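Local atomic coordinates of subtilase cytotoxin subunit A (Escherichia coli, PDB entry 2IY9), a protein that cleaves the host endoplasmic reticulum chaperone BiP as the subtilisin-like serine protease subunit of an AB5 toxin. Residues V50-V55 with T91-L96; Y104-H109 with S279-A284; I177-G182 with I197-Y202; L221-K226 with G253-F258; G227-L232 with Y308-D313. All coordinates share one frame; numbering follows the deposited sequence.

Contact 1: V50-V55 with T91-L96; sequences VVDSGV and TAMASL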
# COMPACT_ATOMS: atom_id res chain seq x y z
N VAL A 50 -1.29 -4.50 -7.51
CA VAL A 50 -0.21 -3.52 -7.53
C VAL A 50 -0.45 -2.55 -8.68
O VAL A 50 -0.18 -2.87 -9.85
CB VAL A 50 1.19 -4.17 -7.57
CG1 VAL A 50 2.29 -3.12 -7.83
CG2 VAL A 50 1.47 -4.89 -6.27
N VAL A 51 -1.02 -1.39 -8.33
CA VAL A 51 -1.39 -0.36 -9.29
C VAL A 51 -0.19 0.59 -9.36
O VAL A 51 0.09 1.36 -8.42
CB VAL A 51 -2.71 0.36 -8.89
CG1 VAL A 51 -3.16 1.34 -9.99
CG2 VAL A 51 -3.82 -0.68 -8.62
N ASP A 52 0.55 0.49 -10.46
CA ASP A 52 1.90 1.03 -10.48
C ASP A 52 2.47 1.06 -11.90
O ASP A 52 1.72 1.15 -12.87
CB ASP A 52 2.78 0.18 -9.53
CG ASP A 52 3.83 1.01 -8.81
OD1 ASP A 52 4.73 1.54 -9.51
OD2 ASP A 52 3.76 1.11 -7.56
N SER A 53 3.80 0.98 -12.01
CA SER A 53 4.48 1.17 -13.29
C SER A 53 4.73 -0.14 -14.06
O SER A 53 5.45 -0.14 -15.06
CB SER A 53 5.79 1.91 -13.06
OG SER A 53 6.71 1.09 -12.34
N GLY A 54 4.15 -1.24 -13.58
CA GLY A 54 4.33 -2.56 -14.20
C GLY A 54 5.30 -3.42 -13.40
O GLY A 54 6.20 -2.90 -12.73
N VAL A 55 5.11 -4.74 -13.47
CA VAL A 55 5.87 -5.65 -12.63
C VAL A 55 6.62 -6.67 -13.48
O VAL A 55 6.05 -7.28 -14.39
CB VAL A 55 4.96 -6.37 -11.60
CG1 VAL A 55 5.74 -7.46 -10.83
CG2 VAL A 55 4.34 -5.36 -10.64
N THR A 91 7.94 -3.27 -9.75
CA THR A 91 8.67 -4.48 -9.33
C THR A 91 9.14 -4.35 -7.87
O THR A 91 9.02 -5.29 -7.08
CB THR A 91 9.90 -4.77 -10.25
OG1 THR A 91 9.48 -4.79 -11.62
CG2 THR A 91 10.54 -6.12 -9.91
N ALA A 92 9.69 -3.19 -7.53
CA ALA A 92 10.10 -2.89 -6.17
C ALA A 92 8.96 -3.12 -5.17
O ALA A 92 9.13 -3.82 -4.17
CB ALA A 92 10.63 -1.47 -6.08
N MET A 93 7.79 -2.54 -5.45
CA MET A 93 6.64 -2.62 -4.54
C MET A 93 6.13 -4.04 -4.40
O MET A 93 5.93 -4.53 -3.27
CB MET A 93 5.52 -1.68 -5.00
CG MET A 93 5.95 -0.19 -5.13
SD MET A 93 6.62 0.50 -3.61
CE MET A 93 8.35 0.67 -3.98
N ALA A 94 5.96 -4.71 -5.54
CA ALA A 94 5.59 -6.12 -5.59
C ALA A 94 6.54 -6.95 -4.76
O ALA A 94 6.10 -7.84 -4.03
CB ALA A 94 5.55 -6.61 -7.03
N SER A 95 7.85 -6.66 -4.85
CA SER A 95 8.82 -7.44 -4.10
C SER A 95 8.63 -7.27 -2.59
O SER A 95 8.69 -8.25 -1.85
CB SER A 95 10.27 -7.17 -4.54
OG SER A 95 10.78 -5.92 -4.07
N LEU A 96 8.36 -6.03 -2.15
CA LEU A 96 8.17 -5.76 -0.72
C LEU A 96 6.94 -6.48 -0.14
O LEU A 96 6.96 -6.92 1.01
CB LEU A 96 8.09 -4.25 -0.45
CG LEU A 96 9.37 -3.46 -0.72
CD1 LEU A 96 9.09 -1.98 -0.56
CD2 LEU A 96 10.55 -3.92 0.18
O HOH W 1 8.99 -2.30 -12.35
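The apolar part of this contact centres on Ala-94, whose methyl group points from helix 84-98 at Val-50 on strand 47-52 and Val-55 in the loop that follows it. Val-55 approaches with both branches: CG1 lies 3.9 Å from Ala-94 CB and CG2 4.0 Å from the same CB, so the alanine methyl sits against the fork of the valine. Val-50 points at the same alanine, its CG2 4.5 Å from Ala-94 CB, a looser touch.

A second kind of packing sets a carboxylate beside a thioether chain. Asp-52 OD2 lies 3.5 Å from Met-93 CG, the two side chains crossing at about a right angle. Met-93 CG stands beside the backbone N (chi1 -57°) and the chain bends again further out, which carries its end away from the aspartate and over Ser-272 and Ala-276 of helix 271-288.

The polar link is made through water. Water 1 donates to Gly-54 O at 2.9 Å and accepts from Thr-91 N at 3.0 Å, bridging the loop to the helix backbone. Thr-91 OG1 packs 3.8 Å from Val-55 CA while it hydrogen-bonds to the backbone N of Ala-56, and Ser-53 OG is held by Leu-86 O and Gly-90 N of the same helix.

Everything here is buried. Strand 47-52 carries Asp-52 and helix 84-98 carries His-89, two inferred members of the charge relay, and their side chains come together beside this packing: the Asp-His half of a subtilisin-type catalytic triad.

Contact 2: Y104-H109 with S279-A284; sequences YGVYPH and SGVLAA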
# COMPACT_ATOMS: atom_id res chain seq x y z
N TYR A 104 12.77 -10.20 1.11
CA TYR A 104 11.83 -10.86 2.00
C TYR A 104 10.50 -10.14 1.96
O TYR A 104 10.32 -9.10 2.60
CB TYR A 104 12.35 -10.88 3.44
CG TYR A 104 13.56 -11.76 3.66
CD1 TYR A 104 13.43 -13.07 4.14
CD2 TYR A 104 14.84 -11.29 3.38
CE1 TYR A 104 14.56 -13.89 4.35
CE2 TYR A 104 15.97 -12.10 3.58
CZ TYR A 104 15.82 -13.38 4.06
OH TYR A 104 16.96 -14.15 4.24
N GLY A 105 9.56 -10.70 1.20
CA GLY A 105 8.22 -10.13 1.14
C GLY A 105 7.55 -10.27 2.49
O GLY A 105 7.80 -11.22 3.22
N VAL A 106 6.71 -9.29 2.83
CA VAL A 106 5.93 -9.33 4.06
C VAL A 106 5.04 -10.57 4.13
O VAL A 106 4.97 -11.22 5.18
CB VAL A 106 5.06 -8.05 4.24
CG1 VAL A 106 4.05 -8.24 5.38
CG2 VAL A 106 5.94 -6.85 4.49
N TYR A 107 4.37 -10.88 3.02
CA TYR A 107 3.53 -12.08 2.94
C TYR A 107 3.86 -12.83 1.64
O TYR A 107 3.19 -12.66 0.62
CB TYR A 107 2.03 -11.75 3.07
CG TYR A 107 1.14 -12.99 3.25
CD1 TYR A 107 1.40 -13.91 4.27
CD2 TYR A 107 0.06 -13.23 2.40
CE1 TYR A 107 0.61 -15.05 4.44
CE2 TYR A 107 -0.74 -14.38 2.55
CZ TYR A 107 -0.45 -15.28 3.57
OH TYR A 107 -1.22 -16.40 3.74
N PRO A 108 4.92 -13.66 1.68
CA PRO A 108 5.38 -14.33 0.46
C PRO A 108 4.41 -15.35 -0.14
O PRO A 108 4.61 -15.76 -1.28
CB PRO A 108 6.69 -15.01 0.90
CG PRO A 108 6.59 -15.12 2.36
CD PRO A 108 5.79 -13.95 2.83
N HIS A 109 3.38 -15.74 0.60
CA HIS A 109 2.31 -16.60 0.07
C HIS A 109 1.37 -15.87 -0.89
O HIS A 109 0.66 -16.51 -1.66
CB HIS A 109 1.48 -17.22 1.19
CG HIS A 109 2.27 -18.09 2.11
ND1 HIS A 109 2.12 -18.05 3.49
CD2 HIS A 109 3.23 -19.01 1.86
CE1 HIS A 109 2.95 -18.92 4.04
NE2 HIS A 109 3.63 -19.52 3.08
N SER A 279 0.32 -2.98 2.91
CA SER A 279 -0.41 -3.90 2.03
C SER A 279 -0.07 -5.35 2.28
O SER A 279 -0.95 -6.20 2.24
CB SER A 279 -0.16 -3.56 0.55
OG SER A 279 -0.82 -2.36 0.20
N GLY A 280 1.21 -5.64 2.55
CA GLY A 280 1.61 -7.02 2.87
C GLY A 280 0.98 -7.52 4.17
O GLY A 280 0.59 -8.68 4.28
N VAL A 281 0.89 -6.63 5.15
CA VAL A 281 0.27 -6.99 6.43
C VAL A 281 -1.23 -7.23 6.22
O VAL A 281 -1.77 -8.22 6.68
CB VAL A 281 0.51 -5.91 7.52
CG1 VAL A 281 -0.25 -6.25 8.82
CG2 VAL A 281 2.03 -5.75 7.78
N LEU A 282 -1.89 -6.34 5.49
CA LEU A 282 -3.30 -6.55 5.18
C LEU A 282 -3.52 -7.84 4.38
O LEU A 282 -4.49 -8.56 4.62
CB LEU A 282 -3.90 -5.34 4.45
CG LEU A 282 -4.23 -4.11 5.29
CD1 LEU A 282 -4.36 -2.88 4.34
CD2 LEU A 282 -5.49 -4.29 6.11
N ALA A 283 -2.60 -8.15 3.47
CA ALA A 283 -2.66 -9.42 2.71
C ALA A 283 -2.64 -10.63 3.65
O ALA A 283 -3.44 -11.56 3.51
CB ALA A 283 -1.53 -9.51 1.69
N ALA A 284 -1.71 -10.60 4.61
CA ALA A 284 -1.57 -11.65 5.61
C ALA A 284 -2.85 -11.83 6.43
O ALA A 284 -3.29 -12.95 6.65
CB ALA A 284 -0.38 -11.35 6.52
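The loop 104-109 comes down on helix 271-288 at Gly-280, where the backbones close to 5.0 Å between Val-106 CA and Gly-280 CA. Val-106 uses that gap. Its CG1, turned away from its own backbone N (chi1 168°), presses on the bare helix backbone 3.4 Å from Gly-280 C, and the same methyl meets Val-281 CG2 at 4.0 Å. Gly-280 has no side chain, and Val-106 fills the place beside its CA.

Tyr-107 takes the next turn of the helix. Ala-284 CA stands 3.8 Å from the ring centroid, 11° off the ring normal, a CH-pi contact over the centre of one face; His-109 CB, from the same loop as the ring, lies over the opposite face toward the rim, so the ring has a neighbour on each face. The Ala-284 methyl leans toward the CG-CD1 side of the ring, with CB 3.8 Å from Tyr-107 CD1, while Ala-283 CB approaches Tyr-107 CD2 at 4.1 Å.

Backbone bonds from Val-106 to Leu-96 and from Tyr-107 to Ile-97 tie the loop to the end of helix 84-98 just before strand 111-116 begins. Helices 25-30 and 323-331 pack against Val-281, and the latter also reaches Ala-284, while Leu-282 turns to strand 176-180.

Contact 3: I177-G182 with I197-Y202; sequences IVAAVG and IWPAAY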
# COMPACT_ATOMS: atom_id res chain seq x y z
N ILE A 177 -8.10 0.33 -0.33
CA ILE A 177 -7.01 0.95 -1.08
C ILE A 177 -5.97 1.45 -0.09
O ILE A 177 -6.27 2.24 0.81
CB ILE A 177 -7.49 2.10 -1.97
CG1 ILE A 177 -8.35 1.54 -3.10
CG2 ILE A 177 -6.30 2.87 -2.54
CD1 ILE A 177 -8.88 2.60 -4.02
N VAL A 178 -4.76 0.93 -0.25
CA VAL A 178 -3.64 1.35 0.57
C VAL A 178 -2.84 2.34 -0.27
O VAL A 178 -2.29 1.98 -1.32
CB VAL A 178 -2.80 0.14 1.02
CG1 VAL A 178 -1.77 0.56 2.08
CG2 VAL A 178 -3.71 -0.96 1.57
N ALA A 179 -2.83 3.59 0.19
CA ALA A 179 -2.35 4.73 -0.60
C ALA A 179 -1.24 5.52 0.09
O ALA A 179 -1.41 5.97 1.22
CB ALA A 179 -3.50 5.65 -0.93
N ALA A 180 -0.11 5.68 -0.60
CA ALA A 180 1.01 6.49 -0.09
C ALA A 180 0.59 7.96 -0.03
O ALA A 180 -0.09 8.44 -0.94
CB ALA A 180 2.23 6.33 -1.01
N VAL A 181 1.00 8.66 1.03
CA VAL A 181 0.66 10.09 1.15
C VAL A 181 1.64 10.97 0.35
O VAL A 181 1.44 12.17 0.22
CB VAL A 181 0.55 10.57 2.62
CG1 VAL A 181 -0.60 9.86 3.32
CG2 VAL A 181 1.86 10.40 3.39
N GLY A 182 2.70 10.35 -0.16
CA GLY A 182 3.65 11.05 -1.04
C GLY A 182 4.90 11.53 -0.34
O GLY A 182 4.95 11.60 0.90
N ILE A 197 -1.59 14.31 -3.28
CA ILE A 197 -1.60 13.07 -4.06
C ILE A 197 -2.87 12.25 -3.78
O ILE A 197 -3.24 12.03 -2.63
CB ILE A 197 -0.33 12.23 -3.80
CG1 ILE A 197 0.91 13.05 -4.20
CG2 ILE A 197 -0.37 10.93 -4.59
CD1 ILE A 197 2.14 12.70 -3.44
N TRP A 198 -3.51 11.84 -4.87
CA TRP A 198 -4.72 11.02 -4.85
C TRP A 198 -4.35 9.55 -5.14
O TRP A 198 -3.44 9.31 -5.92
CB TRP A 198 -5.72 11.54 -5.91
CG TRP A 198 -6.42 12.79 -5.45
CD1 TRP A 198 -5.93 14.07 -5.52
CD2 TRP A 198 -7.71 12.88 -4.84
NE1 TRP A 198 -6.85 14.95 -4.99
CE2 TRP A 198 -7.95 14.25 -4.56
CE3 TRP A 198 -8.70 11.94 -4.49
CZ2 TRP A 198 -9.13 14.69 -3.95
CZ3 TRP A 198 -9.87 12.38 -3.90
CH2 TRP A 198 -10.07 13.75 -3.62
N PRO A 199 -5.07 8.58 -4.54
CA PRO A 199 -6.26 8.74 -3.71
C PRO A 199 -6.04 9.05 -2.23
O PRO A 199 -7.02 9.16 -1.50
CB PRO A 199 -6.97 7.38 -3.83
CG PRO A 199 -5.86 6.41 -4.08
CD PRO A 199 -4.71 7.15 -4.71
N ALA A 200 -4.79 9.21 -1.78
CA ALA A 200 -4.58 9.58 -0.37
C ALA A 200 -5.33 10.89 -0.01
O ALA A 200 -5.80 11.04 1.12
CB ALA A 200 -3.10 9.69 -0.04
N ALA A 201 -5.46 11.80 -0.98
CA ALA A 201 -6.08 13.12 -0.76
C ALA A 201 -7.60 13.07 -0.54
O ALA A 201 -8.21 14.07 -0.17
CB ALA A 201 -5.75 14.05 -1.91
N TYR A 202 -8.20 11.90 -0.79
CA TYR A 202 -9.61 11.69 -0.48
C TYR A 202 -9.83 12.11 0.97
O TYR A 202 -9.13 11.65 1.89
CB TYR A 202 -10.00 10.22 -0.70
CG TYR A 202 -11.47 9.91 -0.46
CD1 TYR A 202 -12.48 10.66 -1.08
CD2 TYR A 202 -11.84 8.84 0.36
CE1 TYR A 202 -13.83 10.36 -0.86
CE2 TYR A 202 -13.19 8.53 0.58
CZ TYR A 202 -14.17 9.30 -0.04
OH TYR A 202 -15.49 9.00 0.18
O HOH W 2 -2.11 8.32 -3.00
O HOH W 3 -0.15 14.27 -0.50
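Ala-200 and Ile-197 make the closest approaches to the end of strand 176-180 and the loop just beyond it. The methyl of Ala-200 lies 3.4 Å from Ala-180 O and also touches Val-181, whose CG1 is 4.2 Å from Ala-200 CB. Ile-197 extends its chain to set CD1 3.3 Å from Gly-182 CA, a snug fit against the bare backbone of a glycine whose phi is positive (99°).

Further up the strand, Pro-199 offers the corner of its ring. Its CG meets Ile-177 CG2 at 3.9 Å, the two side chains crossing at about a right angle, and rests as well on Ala-179 CB. Ile-177 CG2 stands opposite the backbone N across the CA-CB bond while CG1 lies beside that N (chi1 -68°), leaving the short branch to meet the proline.

Two waters join the backbones. Water 2 donates to Ala-180 O at 2.9 Å and accepts from Ala-200 N; water 3 does the same between Val-181 O, at 2.7 Å, and Ile-197 N.

Behind this first shell, a cis peptide bond before Pro-199 and a type I turn from Pro-199 to Tyr-202 shape the loop. Arg-217 hydrogen-bonds to the carbonyls of Ala-200 and Tyr-202, fastening the turn to strand 215-221, while Trp-198 meets the ring of Trp-162. The loop thus packs along an inner strand of the parallel sheet and the loop at its C-terminal end. Ala-180 lies close to Ser-272, the inferred nucleophile of the charge relay, so this strand end borders the active site of the subtilase fold.

Contact 4: L221-K226 with G253-F258; sequences LAQYRK and GQNITF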
# COMPACT_ATOMS: atom_id res chain seq x y z
N LEU A 221 8.18 5.93 8.14
CA LEU A 221 8.97 6.08 9.36
C LEU A 221 10.45 5.87 9.11
O LEU A 221 10.83 5.06 8.26
CB LEU A 221 8.52 5.07 10.42
CG LEU A 221 7.10 5.23 10.96
CD1 LEU A 221 6.68 4.01 11.75
CD2 LEU A 221 6.97 6.52 11.79
N ALA A 222 11.26 6.58 9.88
CA ALA A 222 12.70 6.33 9.95
C ALA A 222 12.96 4.97 10.60
O ALA A 222 12.11 4.44 11.32
CB ALA A 222 13.39 7.43 10.75
N GLN A 223 14.14 4.41 10.34
CA GLN A 223 14.52 3.14 10.92
C GLN A 223 14.47 3.19 12.44
O GLN A 223 14.91 4.17 13.06
CB GLN A 223 15.94 2.77 10.47
CG GLN A 223 16.38 1.38 10.89
CD GLN A 223 17.63 0.94 10.15
OE1 GLN A 223 17.92 1.44 9.06
NE2 GLN A 223 18.36 -0.01 10.73
N TYR A 224 13.90 2.14 13.03
CA TYR A 224 13.85 1.97 14.47
C TYR A 224 13.87 0.48 14.84
O TYR A 224 13.55 -0.38 14.02
CB TYR A 224 12.59 2.64 15.05
CG TYR A 224 11.28 2.02 14.58
CD1 TYR A 224 10.57 1.14 15.39
CD2 TYR A 224 10.74 2.35 13.33
CE1 TYR A 224 9.36 0.58 14.96
CE2 TYR A 224 9.54 1.80 12.89
CZ TYR A 224 8.85 0.92 13.70
OH TYR A 224 7.65 0.38 13.25
N ARG A 225 14.24 0.20 16.09
CA ARG A 225 14.13 -1.14 16.63
C ARG A 225 12.89 -1.17 17.50
O ARG A 225 12.54 -0.16 18.12
CB ARG A 225 15.34 -1.48 17.52
CG ARG A 225 16.70 -1.21 16.92
CD ARG A 225 17.80 -1.77 17.82
NE ARG A 225 17.99 -3.20 17.60
CZ ARG A 225 19.07 -3.75 17.05
NH1 ARG A 225 20.12 -3.00 16.69
NH2 ARG A 225 19.12 -5.06 16.88
N LYS A 226 12.23 -2.32 17.57
CA LYS A 226 11.12 -2.50 18.50
C LYS A 226 11.53 -1.99 19.88
O LYS A 226 12.61 -2.31 20.36
CB LYS A 226 10.72 -3.97 18.59
CG LYS A 226 9.48 -4.23 19.44
CD LYS A 226 8.98 -5.65 19.23
CE LYS A 226 7.52 -5.78 19.62
NZ LYS A 226 6.69 -4.83 18.83
N GLY A 253 9.64 3.03 6.51
CA GLY A 253 9.87 3.64 5.22
C GLY A 253 11.25 4.25 5.03
O GLY A 253 11.39 5.23 4.31
N GLN A 254 12.26 3.66 5.66
CA GLN A 254 13.65 4.11 5.48
C GLN A 254 14.60 2.91 5.36
O GLN A 254 14.44 1.93 6.09
CB GLN A 254 14.08 4.98 6.65
CG GLN A 254 15.38 5.73 6.43
CD GLN A 254 15.79 6.47 7.66
OE1 GLN A 254 16.21 5.87 8.64
NE2 GLN A 254 15.66 7.79 7.63
N ASN A 255 15.58 3.00 4.45
CA ASN A 255 16.60 1.96 4.33
C ASN A 255 15.91 0.65 3.97
O ASN A 255 16.08 -0.36 4.65
CB ASN A 255 17.38 1.83 5.65
CG ASN A 255 18.62 0.96 5.53
OD1 ASN A 255 19.23 0.89 4.46
ND2 ASN A 255 19.00 0.30 6.64
N ILE A 256 15.08 0.70 2.93
CA ILE A 256 14.30 -0.47 2.51
C ILE A 256 14.89 -1.07 1.24
O ILE A 256 14.99 -0.39 0.21
CB ILE A 256 12.80 -0.11 2.27
CG1 ILE A 256 12.18 0.67 3.45
CG2 ILE A 256 12.01 -1.36 1.88
CD1 ILE A 256 11.98 -0.13 4.78
N THR A 257 15.29 -2.34 1.30
CA THR A 257 15.88 -3.02 0.15
C THR A 257 14.75 -3.61 -0.72
O THR A 257 13.80 -4.17 -0.19
CB THR A 257 16.87 -4.12 0.61
OG1 THR A 257 17.83 -3.56 1.52
CG2 THR A 257 17.62 -4.70 -0.57
N PHE A 258 14.87 -3.47 -2.04
CA PHE A 258 13.83 -3.93 -2.97
C PHE A 258 14.42 -4.55 -4.25
O PHE A 258 15.60 -4.40 -4.54
CB PHE A 258 12.88 -2.79 -3.33
CG PHE A 258 13.58 -1.59 -3.91
CD1 PHE A 258 14.04 -1.59 -5.23
CD2 PHE A 258 13.80 -0.46 -3.13
CE1 PHE A 258 14.70 -0.48 -5.77
CE2 PHE A 258 14.45 0.66 -3.66
CZ PHE A 258 14.90 0.64 -4.98
O HOH W 4 18.28 3.96 8.22
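At the edge of the subtilase sheet, the chain leaving strand 215-221 and the chain leaving strand 249-252 stay paired for a few residues more, first through backbone and then through side-chain amides. Gly-253 N donates to Leu-221 O at 2.9 Å, continuing the parallel pairing in which Leu-221 also bonds to Ala-251.

One residue on, a side chain takes over. Gln-254 reaches across with an extended chain, CG opposite its own backbone N (chi1 -168°), and OE1 accepts from Gln-223 N at 3.1 Å. The N-H points almost straight at the oxygen, 174°, yet the donor sits well above the amide plane. The other end of that amide, NE2, is held by His-233 ND1, which fixes the rotation of the group.

Asn-255 lies in a G1 beta bulge, where it and Ile-256 both face Gly-268 as the small antiparallel pair of strands 256-259 and 265-268 begins. From there its ND2 donates to Gln-223 OE1 at 2.9 Å; the two amides are nearly parallel, 12° apart, but the bond is tilted out of both planes. Water 4 donates both to Gln-223 OE1, at 2.7 Å, and to Gln-254 OE1, at 2.8 Å, so each oxygen has two donors. Trp-25 of helix 25-30 touches the Gln-223 side chain and hydrogen-bonds to Gln-254 O through NE1.

Contact 5: G227-L232 with Y308-D313; sequences GETPVL and YPSLVD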
# COMPACT_ATOMS: atom_id res chain seq x y z
N GLY A 227 10.67 -1.18 20.51
CA GLY A 227 11.02 -0.56 21.78
C GLY A 227 11.42 0.90 21.66
O GLY A 227 11.24 1.67 22.60
N GLU A 228 11.98 1.28 20.50
CA GLU A 228 12.33 2.67 20.23
C GLU A 228 11.10 3.43 19.73
O GLU A 228 10.23 2.85 19.08
CB GLU A 228 13.48 2.76 19.21
CG GLU A 228 14.76 2.05 19.67
CD GLU A 228 15.87 2.03 18.61
OE1 GLU A 228 15.61 2.37 17.43
OE2 GLU A 228 17.01 1.66 18.98
N THR A 229 11.01 4.72 20.06
CA THR A 229 9.91 5.56 19.57
C THR A 229 10.21 6.00 18.13
O THR A 229 11.21 6.67 17.89
CB THR A 229 9.70 6.80 20.47
OG1 THR A 229 9.24 6.39 21.77
CG2 THR A 229 8.69 7.77 19.85
N PRO A 230 9.35 5.60 17.18
CA PRO A 230 9.53 5.99 15.78
C PRO A 230 9.34 7.47 15.55
O PRO A 230 8.62 8.13 16.30
CB PRO A 230 8.43 5.20 15.04
CG PRO A 230 8.01 4.14 15.98
CD PRO A 230 8.17 4.75 17.35
N VAL A 231 10.02 7.96 14.52
CA VAL A 231 9.80 9.29 13.98
C VAL A 231 9.57 9.12 12.48
O VAL A 231 10.00 8.12 11.89
CB VAL A 231 11.01 10.21 14.23
CG1 VAL A 231 11.16 10.52 15.72
CG2 VAL A 231 12.28 9.59 13.68
N LEU A 232 8.88 10.08 11.87
CA LEU A 232 8.68 10.06 10.42
C LEU A 232 10.00 10.27 9.70
O LEU A 232 10.83 11.06 10.16
CB LEU A 232 7.64 11.09 9.96
CG LEU A 232 6.24 10.50 9.68
CD1 LEU A 232 5.52 10.03 10.94
CD2 LEU A 232 5.36 11.49 8.90
N TYR A 308 1.46 6.51 19.44
CA TYR A 308 2.50 7.36 20.02
C TYR A 308 2.06 8.82 20.14
O TYR A 308 1.82 9.48 19.12
CB TYR A 308 3.80 7.28 19.19
CG TYR A 308 4.46 5.93 19.26
CD1 TYR A 308 5.45 5.66 20.21
CD2 TYR A 308 4.09 4.91 18.38
CE1 TYR A 308 6.06 4.40 20.27
CE2 TYR A 308 4.70 3.67 18.43
CZ TYR A 308 5.68 3.41 19.38
OH TYR A 308 6.27 2.17 19.41
N PRO A 309 1.97 9.34 21.38
CA PRO A 309 1.52 10.72 21.57
C PRO A 309 2.38 11.72 20.81
O PRO A 309 1.88 12.74 20.37
CB PRO A 309 1.65 10.94 23.09
CG PRO A 309 2.53 9.86 23.58
CD PRO A 309 2.30 8.69 22.66
N SER A 310 3.67 11.40 20.65
CA SER A 310 4.62 12.25 19.94
C SER A 310 4.31 12.39 18.44
O SER A 310 4.79 13.32 17.80
CB SER A 310 6.07 11.78 20.16
OG SER A 310 6.27 10.47 19.65
N LEU A 311 3.51 11.47 17.90
CA LEU A 311 3.21 11.44 16.46
C LEU A 311 1.81 11.95 16.09
O LEU A 311 1.44 11.94 14.91
CB LEU A 311 3.40 10.02 15.91
CG LEU A 311 4.84 9.47 15.93
CD1 LEU A 311 4.90 8.03 15.44
CD2 LEU A 311 5.78 10.34 15.12
N VAL A 312 1.05 12.42 17.07
CA VAL A 312 -0.33 12.84 16.81
C VAL A 312 -0.44 13.99 15.78
O VAL A 312 -1.36 13.99 14.97
CB VAL A 312 -1.11 13.12 18.12
CG1 VAL A 312 -2.52 13.65 17.84
CG2 VAL A 312 -1.19 11.82 18.96
N ASP A 313 0.49 14.94 15.79
CA ASP A 313 0.45 16.01 14.77
C ASP A 313 0.68 15.51 13.34
O ASP A 313 0.23 16.14 12.39
CB ASP A 313 1.44 17.15 15.06
CG ASP A 313 1.29 18.31 14.07
OD1 ASP A 313 0.22 18.95 14.07
OD2 ASP A 313 2.22 18.57 13.28
O HOH W 5 8.22 10.41 17.71
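Tyr-308 lays its ring against Pro-230. Pro-230 CD stands 3.7 Å from the ring centroid and 19° off the normal, a CH-pi contact over one face that is shifted toward the rim on the hydroxyl side, with CD 3.5 Å from Tyr-308 CZ. The proline ring and the tyrosine side chain cross at about a right angle. Tyr-308 CG lies beside its backbone N (chi1 -67°), and from there the ring runs past Thr-229 in the opposite direction, bringing Thr-229 CG2 within 3.9 Å of Tyr-308 CD1.

Pro-309 opens a short 3-10 segment, and Ser-310 follows with its OG turned back to 227-232. That oxygen touches Thr-229 CG2 at 3.6 Å and shares water 5 with the loop: the water donates to Pro-230 O at 2.7 Å and lies 2.8 Å from Ser-310 OG.

Leu-311 closes the segment's share of the contact, its own N bonded to Tyr-308 O in the 3-10 turn. Its fork straddles the Pro-230 carbonyl, CD1 and CD2 each 3.8 Å from Pro-230 O, and CD2 goes on to meet Leu-232 CD1 at 4.2 Å. Beyond it, Asp-313 forms a salt bridge with Arg-189.

Val-320 of strand 319-320 packs on Pro-230, Tyr-308 and Leu-311, giving the contact a common apolar floor. With one bridging water as the polar link between the two loops, the join rests mainly on shape: a proline on an aromatic face and leucines beside it, at a partly exposed margin far from the catalytic residues.

Overall arrangement
Contacts 1 and 3 reach the same seven-stranded parallel sheet, through strands 47-52 and 176-180, with centres about 16 Å apart; Asp-52 belongs to contact 1, and Ser-272 approaches both. Contact 2 joins them: its loop follows helix 84-98 of contact 1 and stays bonded to its end, and its helix 271-288 packs on Val-178 of contact 3. Contact 4 touches helix 84-98 from strand 256-259 and adjoins contact 5, centres about 14 Å apart, through Ala-222 and Val-231. Along the chain contact 1 closes first, contacts 3 and 4 fall within the span of contact 2, and contact 5 crosses contacts 2 and 4, joining two loops at the margin of the fold.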